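PDB 3A9L: poly-gamma-glutamate hydrolase from Bacillus phage phiNIT1, which probably hydrolyses the gamma-glutamyl linkages of bacterial poly-gamma-glutamate, acting as a zinc-dependent peptidase. Local coordinates for residues A[105-118]-A[136-148]. Residues are numbered along the deposited sequence; the frame is centred on the assembly and turned at random.
Sequences YKDDYNKNTLVGGL and AAEVATDRFTATD
Leu114 spreads its two methyl branches over the 136-148 segment: CD2 lies 3.6 Å from CG of Glu138, the two side chains running side by side, while CD1 reaches NE of Arg143 and the in-plane edge of the Phe144 ring. The backbones of the two segments illustrate parallel pairing at the edge of a mixed sheet, in a beta-alpha-beta unit whose strands 113-116 and 138-139 are linked by helix 120-132. Glu138 N donates to Thr113 O (2.8 Å), and Glu138 O accepts from Val115 N (2.9 Å), so both peptide groups of Glu138 are tied to the neighbouring strand. Glu138 CG sits between its backbone N and carbonyl carbon (chi1 64°), and the chain is extended beyond it, which brings OE2 to Asn112 ND2 (2.7 Å, 176°), within the Asn112 amide plane, on the anti side of OE2 and tilted 29° from the carboxylate plane. Water 2 bridges OE2 and Asn112 OD1. Farther along, Phe144 CE2 lies 3.8 Å from Tyr105 CB, and the Phe144 side chain is about 7 Å from the zinc ion. The chemistry implies an edge strand secured by backbone hydrogen bonds and an amide-carboxylate pair, with apolar packing continuing toward the metal site.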
ATOM      1  N   TYR A 105       3.609  12.228  20.497  1.00 22.57           N
ATOM      2  CA  TYR A 105       4.408  12.224  21.728  1.00 23.57           C
ATOM      3  C   TYR A 105       3.460  12.383  22.905  1.00 24.04           C
ATOM      4  O   TYR A 105       2.345  12.872  22.727  1.00 24.10           O
ATOM      5  CB  TYR A 105       5.560  13.275  21.699  1.00 23.45           C
ATOM      6  CG  TYR A 105       5.127  14.708  21.927  1.00 22.80           C
ATOM      7  CD1 TYR A 105       5.079  15.248  23.215  1.00 23.03           C
ATOM      8  CD2 TYR A 105       4.759  15.533  20.853  1.00 25.03           C
ATOM      9  CE1 TYR A 105       4.669  16.579  23.428  1.00 25.66           C
ATOM     10  CE2 TYR A 105       4.358  16.868  21.057  1.00 23.37           C
ATOM     11  CZ  TYR A 105       4.317  17.378  22.343  1.00 23.02           C
ATOM     12  OH  TYR A 105       3.913  18.680  22.545  1.00 22.14           O
ATOM     13  N   LYS A 106       3.893  11.935  24.086  1.00 25.10           N
ATOM     14  CA  LYS A 106       3.072  11.957  25.285  1.00 25.53           C
ATOM     15  C   LYS A 106       3.017  13.339  25.939  1.00 25.91           C
ATOM     16  O   LYS A 106       4.030  13.906  26.371  1.00 24.29           O
ATOM     17  CB  LYS A 106       3.549  10.898  26.294  1.00 25.95           C
ATOM     18  CG  LYS A 106       2.470  10.438  27.298  1.00 27.22           C
ATOM     19  CD  LYS A 106       2.718   8.986  27.711  1.00 28.96           C
ATOM     20  CE  LYS A 106       1.500   8.347  28.344  1.00 30.55           C
ATOM     21  NZ  LYS A 106       1.081   9.062  29.577  1.00 33.82           N
ATOM     22  N   ASP A 107       1.825  13.902  25.931  1.00 25.76           N
ATOM     23  CA  ASP A 107       1.522  15.040  26.779  1.00 26.19           C
ATOM     24  C   ASP A 107       0.031  15.098  26.725  1.00 27.23           C
ATOM     25  O   ASP A 107      -0.533  15.653  25.796  1.00 26.07           O
ATOM     26  CB  ASP A 107       2.135  16.356  26.288  1.00 25.60           C
ATOM     27  CG  ASP A 107       1.907  17.503  27.267  1.00 24.91           C
ATOM     28  OD1 ASP A 107       1.309  17.259  28.356  1.00 21.08           O
ATOM     29  OD2 ASP A 107       2.311  18.641  26.955  1.00 23.68           O
ATOM     30  N   ASP A 108      -0.602  14.483  27.712  1.00 28.16           N
ATOM     31  CA  ASP A 108      -2.055  14.485  27.799  1.00 30.14           C
ATOM     32  C   ASP A 108      -2.571  15.826  28.307  1.00 30.38           C
ATOM     33  O   ASP A 108      -3.785  16.047  28.383  1.00 30.35           O
ATOM     34  CB  ASP A 108      -2.515  13.391  28.765  1.00 30.89           C
ATOM     35  CG  ASP A 108      -2.338  11.992  28.204  1.00 31.86           C
ATOM     36  OD1 ASP A 108      -2.724  11.748  27.044  1.00 32.85           O
ATOM     37  OD2 ASP A 108      -1.852  11.118  28.956  1.00 33.29           O
ATOM     38  N   TYR A 109      -1.653  16.712  28.671  1.00 29.98           N
ATOM     39  CA  TYR A 109      -2.038  17.942  29.360  1.00 30.15           C
ATOM     40  C   TYR A 109      -1.948  19.226  28.517  1.00 29.86           C
ATOM     41  O   TYR A 109      -2.456  20.276  28.914  1.00 28.73           O
ATOM     42  CB  TYR A 109      -1.281  18.051  30.686  1.00 30.60           C
ATOM     43  CG  TYR A 109      -1.758  17.020  31.685  1.00 32.30           C
ATOM     44  CD1 TYR A 109      -2.906  17.242  32.448  1.00 33.55           C
ATOM     45  CD2 TYR A 109      -1.068  15.813  31.861  1.00 32.56           C
ATOM     46  CE1 TYR A 109      -3.367  16.284  33.354  1.00 34.96           C
ATOM     47  CE2 TYR A 109      -1.521  14.847  32.776  1.00 36.00           C
ATOM     48  CZ  TYR A 109      -2.670  15.092  33.509  1.00 35.41           C
ATOM     49  OH  TYR A 109      -3.121  14.160  34.402  1.00 38.21           O
ATOM     50  N   ASN A 110      -1.316  19.136  27.350  1.00 29.03           N
ATOM     51  CA  ASN A 110      -1.213  20.292  26.452  1.00 28.44           C
ATOM     52  C   ASN A 110      -1.349  19.862  25.038  1.00 27.91           C
ATOM     53  O   ASN A 110      -0.680  18.927  24.620  1.00 27.57           O
ATOM     54  CB  ASN A 110       0.151  20.970  26.538  1.00 29.04           C
ATOM     55  CG  ASN A 110       0.508  21.330  27.916  1.00 30.66           C
ATOM     56  OD1 ASN A 110       0.073  22.357  28.418  1.00 35.92           O
ATOM     57  ND2 ASN A 110       1.290  20.483  28.565  1.00 29.30           N
ATOM     58  N   LYS A 111      -2.176  20.602  24.308  1.00 26.83           N
ATOM     59  CA  LYS A 111      -2.244  20.510  22.857  1.00 26.25           C
ATOM     60  C   LYS A 111      -1.123  21.308  22.201  1.00 25.64           C
ATOM     61  O   LYS A 111      -1.068  22.550  22.306  1.00 24.26           O
ATOM     62  CB  LYS A 111      -3.611  20.989  22.371  1.00 26.50           C
ATOM     63  CG  LYS A 111      -4.755  20.089  22.825  1.00 24.44           C
ATOM     64  CD  LYS A 111      -5.929  20.138  21.839  1.00 26.66           C
ATOM     65  CE  LYS A 111      -6.465  21.565  21.683  1.00 29.43           C
ATOM     66  NZ  LYS A 111      -7.837  21.549  21.088  1.00 31.28           N
ATOM     67  N   ASN A 112      -0.233  20.584  21.524  1.00 24.35           N
ATOM     68  CA  ASN A 112       0.871  21.191  20.836  1.00 24.00           C
ATOM     69  C   ASN A 112       1.415  20.323  19.720  1.00 23.61           C
ATOM     70  O   ASN A 112       1.308  19.090  19.768  1.00 24.32           O
ATOM     71  CB  ASN A 112       1.989  21.521  21.835  1.00 24.64           C
ATOM     72  CG  ASN A 112       2.828  22.655  21.374  1.00 23.18           C
ATOM     73  OD1 ASN A 112       2.574  23.231  20.338  1.00 27.72           O
ATOM     74  ND2 ASN A 112       3.846  22.997  22.147  1.00 25.61           N
ATOM     75  N   THR A 113       2.015  20.987  18.739  1.00 23.49           N
ATOM     76  CA  THR A 113       2.761  20.347  17.672  1.00 23.53           C
ATOM     77  C   THR A 113       4.158  20.975  17.554  1.00 23.46           C
ATOM     78  O   THR A 113       4.280  22.196  17.451  1.00 23.22           O
ATOM     79  CB  THR A 113       2.019  20.453  16.320  1.00 22.98           C
ATOM     80  OG1 THR A 113       0.747  19.780  16.424  1.00 23.32           O
ATOM     81  CG2 THR A 113       2.853  19.821  15.209  1.00 24.57           C
ATOM     82  N   LEU A 114       5.178  20.107  17.567  1.00 23.33           N
ATOM     83  CA  LEU A 114       6.588  20.474  17.523  1.00 23.26           C
ATOM     84  C   LEU A 114       7.149  20.005  16.191  1.00 24.40           C
ATOM     85  O   LEU A 114       7.257  18.790  15.927  1.00 23.21           O
ATOM     86  CB  LEU A 114       7.363  19.858  18.710  1.00 23.59           C
ATOM     87  CG  LEU A 114       6.736  20.010  20.113  1.00 24.46           C
ATOM     88  CD1 LEU A 114       7.446  19.139  21.138  1.00 26.54           C
ATOM     89  CD2 LEU A 114       6.738  21.479  20.558  1.00 24.05           C
ATOM     90  N   VAL A 115       7.477  20.980  15.343  1.00 23.04           N
ATOM     91  CA  VAL A 115       7.816  20.710  13.947  1.00 23.11           C
ATOM     92  C   VAL A 115       9.322  20.876  13.724  1.00 23.44           C
ATOM     93  O   VAL A 115       9.890  21.926  14.029  1.00 23.95           O
ATOM     94  CB  VAL A 115       7.041  21.658  13.002  1.00 22.87           C
ATOM     95  CG1 VAL A 115       7.144  21.192  11.548  1.00 22.30           C
ATOM     96  CG2 VAL A 115       5.576  21.756  13.420  1.00 23.02           C
ATOM     97  N   GLY A 116       9.956  19.847  13.180  1.00 21.95           N
ATOM     98  CA  GLY A 116      11.367  19.943  12.843  1.00 22.04           C
ATOM     99  C   GLY A 116      11.650  19.291  11.522  1.00 20.94           C
ATOM    100  O   GLY A 116      10.766  19.177  10.668  1.00 20.60           O
ATOM    101  N   GLY A 117      12.876  18.817  11.363  1.00 20.87           N
ATOM    102  CA  GLY A 117      13.306  18.249  10.106  1.00 20.81           C
ATOM    103  C   GLY A 117      14.232  19.248   9.421  1.00 21.05           C
ATOM    104  O   GLY A 117      14.359  20.391   9.881  1.00 19.93           O
ATOM    105  N   LEU A 118      14.876  18.830   8.329  1.00 20.81           N
ATOM    106  CA  LEU A 118      15.834  19.707   7.619  1.00 21.38           C
ATOM    107  C   LEU A 118      15.189  20.554   6.532  1.00 21.88           C
ATOM    108  O   LEU A 118      15.792  21.521   6.069  1.00 22.57           O
ATOM    109  CB  LEU A 118      17.024  18.898   7.047  1.00 21.37           C
ATOM    110  CG  LEU A 118      18.008  18.354   8.101  1.00 20.27           C
ATOM    111  CD1 LEU A 118      18.911  17.320   7.484  1.00 21.15           C
ATOM    112  CD2 LEU A 118      18.807  19.489   8.830  1.00 23.21           C
ATOM    113  N   ALA A 136      -2.103  25.048  17.852  1.00 25.26           N
ATOM    114  CA  ALA A 136      -0.847  25.271  18.530  1.00 25.77           C
ATOM    115  C   ALA A 136       0.252  24.546  17.784  1.00 25.48           C
ATOM    116  O   ALA A 136       0.131  23.357  17.491  1.00 27.20           O
ATOM    117  CB  ALA A 136      -0.946  24.776  19.958  1.00 25.61           C
ATOM    118  N   ALA A 137       1.301  25.276  17.440  1.00 25.05           N
ATOM    119  CA  ALA A 137       2.410  24.723  16.687  1.00 24.12           C
ATOM    120  C   ALA A 137       3.651  25.594  16.796  1.00 24.00           C
ATOM    121  O   ALA A 137       3.579  26.831  16.721  1.00 24.96           O
ATOM    122  CB  ALA A 137       2.002  24.509  15.225  1.00 23.39           C
ATOM    123  N   GLU A 138       4.798  24.956  16.996  1.00 23.91           N
ATOM    124  CA  GLU A 138       6.069  25.695  17.040  1.00 23.58           C
ATOM    125  C   GLU A 138       7.226  24.900  16.452  1.00 23.28           C
ATOM    126  O   GLU A 138       7.153  23.665  16.342  1.00 23.51           O
ATOM    127  CB  GLU A 138       6.410  26.102  18.480  1.00 24.14           C
ATOM    128  CG  GLU A 138       6.639  24.907  19.369  1.00 24.98           C
ATOM    129  CD  GLU A 138       6.610  25.263  20.822  1.00 28.28           C
ATOM    130  OE1 GLU A 138       7.617  25.806  21.332  1.00 33.47           O
ATOM    131  OE2 GLU A 138       5.578  25.000  21.445  1.00 29.92           O
ATOM    132  N   VAL A 139       8.298  25.607  16.090  1.00 23.82           N
ATOM    133  CA  VAL A 139       9.583  24.957  15.716  1.00 23.72           C
ATOM    134  C   VAL A 139      10.131  24.206  16.923  1.00 23.28           C
ATOM    135  O   VAL A 139      10.216  24.744  18.013  1.00 21.75           O
ATOM    136  CB  VAL A 139      10.638  25.950  15.119  1.00 23.76           C
ATOM    137  CG1 VAL A 139      12.051  25.279  14.972  1.00 25.33           C
ATOM    138  CG2 VAL A 139      10.177  26.453  13.798  1.00 22.10           C
ATOM    139  N   ALA A 140      10.425  22.926  16.712  1.00 23.32           N
ATOM    140  CA  ALA A 140      11.022  22.073  17.725  1.00 24.12           C
ATOM    141  C   ALA A 140      12.415  22.582  18.156  1.00 25.27           C
ATOM    142  O   ALA A 140      13.219  23.004  17.316  1.00 23.55           O
ATOM    143  CB  ALA A 140      11.136  20.690  17.186  1.00 23.55           C
ATOM    144  N   THR A 141      12.703  22.449  19.453  1.00 27.18           N
ATOM    145  CA  THR A 141      13.943  22.979  20.074  1.00 28.74           C
ATOM    146  C   THR A 141      14.725  22.092  21.065  1.00 30.28           C
ATOM    147  O   THR A 141      15.861  21.742  20.776  1.00 31.24           O
ATOM    148  CB  THR A 141      13.711  24.310  20.766  1.00 28.82           C
ATOM    149  OG1 THR A 141      12.614  24.168  21.690  1.00 29.58           O
ATOM    150  CG2 THR A 141      13.451  25.420  19.728  1.00 27.29           C
ATOM    151  N   ASP A 142      14.193  21.777  22.248  1.00 31.98           N
ATOM    152  CA  ASP A 142      14.972  20.867  23.119  1.00 32.60           C
ATOM    153  C   ASP A 142      15.082  19.441  22.537  1.00 32.36           C
ATOM    154  O   ASP A 142      16.147  18.821  22.581  1.00 33.15           O
ATOM    155  CB  ASP A 142      14.564  20.842  24.627  1.00 32.97           C
ATOM    156  CG  ASP A 142      13.321  21.679  24.972  1.00 35.24           C
ATOM    157  OD1 ASP A 142      12.210  21.438  24.428  1.00 35.21           O
ATOM    158  OD2 ASP A 142      13.456  22.550  25.868  1.00 36.17           O
ATOM    159  N   ARG A 143      13.976  18.976  21.957  1.00 32.42           N
ATOM    160  CA  ARG A 143      13.762  17.611  21.510  1.00 31.67           C
ATOM    161  C   ARG A 143      13.079  17.650  20.146  1.00 31.33           C
ATOM    162  O   ARG A 143      12.504  18.685  19.747  1.00 31.72           O
ATOM    163  CB  ARG A 143      12.826  16.901  22.492  1.00 32.48           C
ATOM    164  CG  ARG A 143      11.499  17.626  22.648  1.00 33.38           C
ATOM    165  CD  ARG A 143      10.507  16.959  23.570  1.00 35.66           C
ATOM    166  NE  ARG A 143       9.396  17.875  23.848  1.00 36.29           N
ATOM    167  CZ  ARG A 143       8.326  17.586  24.589  1.00 38.47           C
ATOM    168  NH1 ARG A 143       8.177  16.379  25.137  1.00 37.85           N
ATOM    169  NH2 ARG A 143       7.389  18.511  24.777  1.00 39.81           N
ATOM    170  N   PHE A 144      13.132  16.528  19.438  1.00 29.94           N
ATOM    171  CA  PHE A 144      12.384  16.346  18.177  1.00 29.56           C
ATOM    172  C   PHE A 144      12.783  17.306  17.057  1.00 27.78           C
ATOM    173  O   PHE A 144      11.976  17.607  16.173  1.00 28.02           O
ATOM    174  CB  PHE A 144      10.884  16.477  18.427  1.00 29.91           C
ATOM    175  CG  PHE A 144      10.345  15.505  19.442  1.00 31.59           C
ATOM    176  CD1 PHE A 144      10.779  14.184  19.472  1.00 34.65           C
ATOM    177  CD2 PHE A 144       9.396  15.910  20.355  1.00 31.90           C
ATOM    178  CE1 PHE A 144      10.267  13.283  20.424  1.00 35.08           C
ATOM    179  CE2 PHE A 144       8.885  15.025  21.316  1.00 32.47           C
ATOM    180  CZ  PHE A 144       9.310  13.710  21.338  1.00 33.38           C
ATOM    181  N   THR A 145      14.008  17.806  17.100  1.00 25.84           N
ATOM    182  CA  THR A 145      14.433  18.786  16.094  1.00 24.32           C
ATOM    183  C   THR A 145      14.720  18.112  14.759  1.00 22.75           C
ATOM    184  O   THR A 145      14.644  18.754  13.706  1.00 21.43           O
ATOM    185  CB  THR A 145      15.688  19.605  16.503  1.00 23.95           C
ATOM    186  OG1 THR A 145      16.826  18.750  16.530  1.00 23.96           O
ATOM    187  CG2 THR A 145      15.515  20.284  17.850  1.00 25.51           C
ATOM    188  N   ALA A 146      15.069  16.826  14.815  1.00 22.20           N
ATOM    189  CA  ALA A 146      15.381  16.039  13.599  1.00 21.31           C
ATOM    190  C   ALA A 146      16.231  16.749  12.538  1.00 20.70           C
ATOM    191  O   ALA A 146      15.786  16.953  11.408  1.00 20.75           O
ATOM    192  CB  ALA A 146      14.075  15.523  12.980  1.00 21.90           C
ATOM    193  N   THR A 147      17.448  17.164  12.881  1.00 20.94           N
ATOM    194  CA  THR A 147      18.306  17.803  11.886  1.00 21.16           C
ATOM    195  C   THR A 147      19.489  16.911  11.519  1.00 21.12           C
ATOM    196  O   THR A 147      20.438  17.366  10.933  1.00 22.86           O
ATOM    197  CB  THR A 147      18.831  19.193  12.333  1.00 21.07           C
ATOM    198  OG1 THR A 147      19.642  19.048  13.516  1.00 21.05           O
ATOM    199  CG2 THR A 147      17.650  20.171  12.560  1.00 22.32           C
ATOM    200  N   ASP A 148      19.399  15.637  11.885  1.00 21.30           N
ATOM    201  CA  ASP A 148      20.436  14.634  11.625  1.00 20.11           C
ATOM    202  C   ASP A 148      20.103  13.933  10.348  1.00 19.29           C
ATOM    203  O   ASP A 148      18.978  14.043   9.902  1.00 18.88           O
ATOM    204  CB  ASP A 148      20.452  13.621  12.770  1.00 19.64           C
ATOM    205  CG  ASP A 148      19.130  12.949  12.942  1.00 18.98           C
ATOM    206  OD1 ASP A 148      18.213  13.507  13.615  1.00 18.53           O
ATOM    207  OD2 ASP A 148      18.999  11.850  12.398  1.00 21.41           O
TER
HETATM  208  O   HOH W   1       4.291  19.507  24.878  1.00 26.94           O
HETATM  209  O   HOH W   2       3.361  25.857  19.801  1.00 26.92           O
HETATM  210  O   HOH W   3      -0.918  21.198  17.895  1.00 25.38           O
HETATM  211  O   HOH W   4       9.445  17.463  15.155  1.00 22.17           O
HETATM  212  O   HOH W   5      13.937  21.782  12.297  1.00 23.94           O